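Local coordinates for protein intracellular serine protease (Bacillus licheniformis, PDB 4ZOQ) that is probably a subtilisin-like serine endopeptidase that processes lanthipeptide precursors, this chain being its N-terminal prodomain, at residues L35-V38 / K39-S42. Sequence-based numbering, arbitrary orientation.
Sequences LEHV and KDKS
Leu-35 lays its CD1 methyl against the peptide link between Asp-40 and Lys-41, 3.7 Å from Lys-41 N, while CD2 stays farther off, near Asp-40 O. The leucine CG is anti to the carbonyl carbon (chi1 -54°), which helps carry CD1 over the turn to the first residues of the helix. The buried methyl thus packs on this peptide by van der Waals contact; the rest of the turn is held mainly by backbone. Asp-40 N donates to His-37 O over 3.0 Å, a fairly straight bond (160° at the hydrogen) that approaches from above the carbonyl plane. One residue on, Lys-41 N reaches Val-38 O at 3.3 Å, but this bond is weak and bent. Both bonds span three residues, as in the short 3-10 turn at Val-38 and Lys-39 that leads into the helix. The His-37 carbonyl oxygen also lies 3.5 Å from Asp-40 CB, so the aspartate side chain starts beside the acceptor that its own N-H uses. Its carboxylate comes obliquely to the His-37 ring, with OD2 3.9 Å from His-37 CB and 4.2 Å from ND1; it may favour a protonated ring, although no bond joins them. Asp-40 occupies the N-cap position, yet its carboxylate makes no capping bond. The CB bonds of Val-38 and Lys-39 point away from the rest of the turn, and Arg-157 of the protease chain packs on Val-38 and hydrogen-bonds to Leu-35 O, placing this turn at the interface between the two chains. The whole turn joins strand 31-35, an inner strand of the antiparallel sheet of the prodomain, to helix 41-49, with backbone bonds from Leu-35 to Gly-62 and from Glu-36 to Gly-85 tying its beginning to the loops before strands 63-67 and 86-89.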
ATOM      1  N   LEU A  35       0.759   3.124 -25.275  1.00 49.67           N
ATOM      2  CA  LEU A  35       0.911   2.404 -26.543  1.00 51.85           C
ATOM      3  C   LEU A  35       0.011   1.172 -26.584  1.00 51.69           C
ATOM      4  O   LEU A  35      -0.217   0.523 -25.570  1.00 51.39           O
ATOM      5  CB  LEU A  35       2.376   1.978 -26.758  1.00 43.87           C
ATOM      6  CG  LEU A  35       3.505   3.007 -26.683  1.00 47.12           C
ATOM      7  CD1 LEU A  35       4.837   2.323 -26.490  1.00 49.66           C
ATOM      8  CD2 LEU A  35       3.548   3.831 -27.951  1.00 49.09           C
ATOM      9  N   GLU A  36      -0.484   0.835 -27.762  1.00 55.93           N
ATOM     10  CA  GLU A  36      -1.202  -0.408 -27.911  1.00 51.51           C
ATOM     11  C   GLU A  36      -0.240  -1.575 -27.791  1.00 54.42           C
ATOM     12  O   GLU A  36      -0.596  -2.662 -27.336  1.00 57.70           O
ATOM     13  CB  GLU A  36      -1.852  -0.517 -29.275  1.00 55.90           C
ATOM     14  CG  GLU A  36      -3.193   0.141 -29.555  1.00 69.40           C
ATOM     15  CD  GLU A  36      -3.648  -0.229 -30.976  1.00 77.15           C
ATOM     16  OE1 GLU A  36      -3.262  -1.343 -31.425  1.00 79.60           O
ATOM     17  OE2 GLU A  36      -4.358   0.574 -31.633  1.00 70.03           O
ATOM     18  N   HIS A  37       1.007  -1.336 -28.171  1.00 59.42           N
ATOM     19  CA  HIS A  37       2.010  -2.382 -28.103  1.00 57.96           C
ATOM     20  C   HIS A  37       3.296  -1.844 -27.545  1.00 55.16           C
ATOM     21  O   HIS A  37       3.820  -0.843 -28.020  1.00 54.61           O
ATOM     22  CB  HIS A  37       2.271  -2.963 -29.496  1.00 59.75           C
ATOM     23  CG  HIS A  37       1.039  -3.458 -30.186  1.00 64.20           C
ATOM     24  ND1 HIS A  37       0.215  -2.628 -30.918  1.00 63.84           N
ATOM     25  CD2 HIS A  37       0.491  -4.694 -30.260  1.00 64.59           C
ATOM     26  CE1 HIS A  37      -0.786  -3.332 -31.417  1.00 64.34           C
ATOM     27  NE2 HIS A  37      -0.642  -4.589 -31.030  1.00 71.11           N
ATOM     28  N   VAL A  38       3.809  -2.524 -26.531  1.00 54.83           N
ATOM     29  CA  VAL A  38       4.943  -2.007 -25.800  1.00 57.60           C
ATOM     30  C   VAL A  38       6.208  -2.133 -26.646  1.00 54.20           C
ATOM     31  O   VAL A  38       7.214  -1.508 -26.343  1.00 54.51           O
ATOM     32  CB  VAL A  38       5.090  -2.694 -24.419  1.00 54.43           C
ATOM     33  CG1 VAL A  38       3.747  -2.711 -23.679  1.00 53.50           C
ATOM     34  CG2 VAL A  38       5.743  -4.067 -24.539  1.00 45.67           C
ATOM     35  N   LYS A  39       6.181  -2.967 -27.680  1.00 57.68           N
ATOM     36  CA  LYS A  39       7.337  -3.025 -28.574  1.00 57.85           C
ATOM     37  C   LYS A  39       7.535  -1.720 -29.343  1.00 58.90           C
ATOM     38  O   LYS A  39       8.611  -1.495 -29.888  1.00 58.72           O
ATOM     39  CB  LYS A  39       7.254  -4.210 -29.538  1.00 52.50           C
ATOM     40  CG  LYS A  39       7.464  -5.554 -28.856  1.00 62.86           C
ATOM     41  CD  LYS A  39       8.702  -5.452 -27.957  1.00 64.17           C
ATOM     42  CE  LYS A  39       9.371  -6.789 -27.692  1.00 72.34           C
ATOM     43  NZ  LYS A  39      10.855  -6.608 -27.523  1.00 76.13           N
ATOM     44  N   ASP A  40       6.510  -0.867 -29.393  1.00 55.27           N
ATOM     45  CA  ASP A  40       6.645   0.401 -30.113  1.00 54.98           C
ATOM     46  C   ASP A  40       7.218   1.541 -29.250  1.00 54.62           C
ATOM     47  O   ASP A  40       7.109   2.711 -29.615  1.00 55.26           O
ATOM     48  CB  ASP A  40       5.308   0.838 -30.720  1.00 57.29           C
ATOM     49  CG  ASP A  40       4.736  -0.191 -31.680  1.00 64.40           C
ATOM     50  OD1 ASP A  40       5.524  -1.005 -32.214  1.00 68.98           O
ATOM     51  OD2 ASP A  40       3.509  -0.163 -31.933  1.00 58.90           O
ATOM     52  N   LYS A  41       7.894   1.196 -28.159  1.00 49.93           N
ATOM     53  CA  LYS A  41       8.500   2.196 -27.297  1.00 52.23           C
ATOM     54  C   LYS A  41       9.586   2.959 -28.066  1.00 60.46           C
ATOM     55  O   LYS A  41       9.712   4.186 -27.963  1.00 57.77           O
ATOM     56  CB  LYS A  41       9.074   1.541 -26.050  1.00 52.61           C
ATOM     57  CG  LYS A  41      10.023   2.404 -25.229  1.00 55.16           C
ATOM     58  CD  LYS A  41      10.956   1.520 -24.420  1.00 52.47           C
ATOM     59  CE  LYS A  41      11.907   2.311 -23.535  1.00 56.90           C
ATOM     60  NZ  LYS A  41      13.226   2.589 -24.160  1.00 56.09           N
ATOM     61  N   SER A  42      10.381   2.203 -28.821  1.00 67.84           N
ATOM     62  CA  SER A  42      11.441   2.747 -29.677  1.00 65.17           C
ATOM     63  C   SER A  42      10.941   3.749 -30.716  1.00 55.27           C
ATOM     64  O   SER A  42      11.621   4.725 -30.985  1.00 57.11           O
ATOM     65  CB  SER A  42      12.180   1.600 -30.379  1.00 64.02           C
ATOM     66  OG  SER A  42      11.264   0.788 -31.096  1.00 64.78           O
TER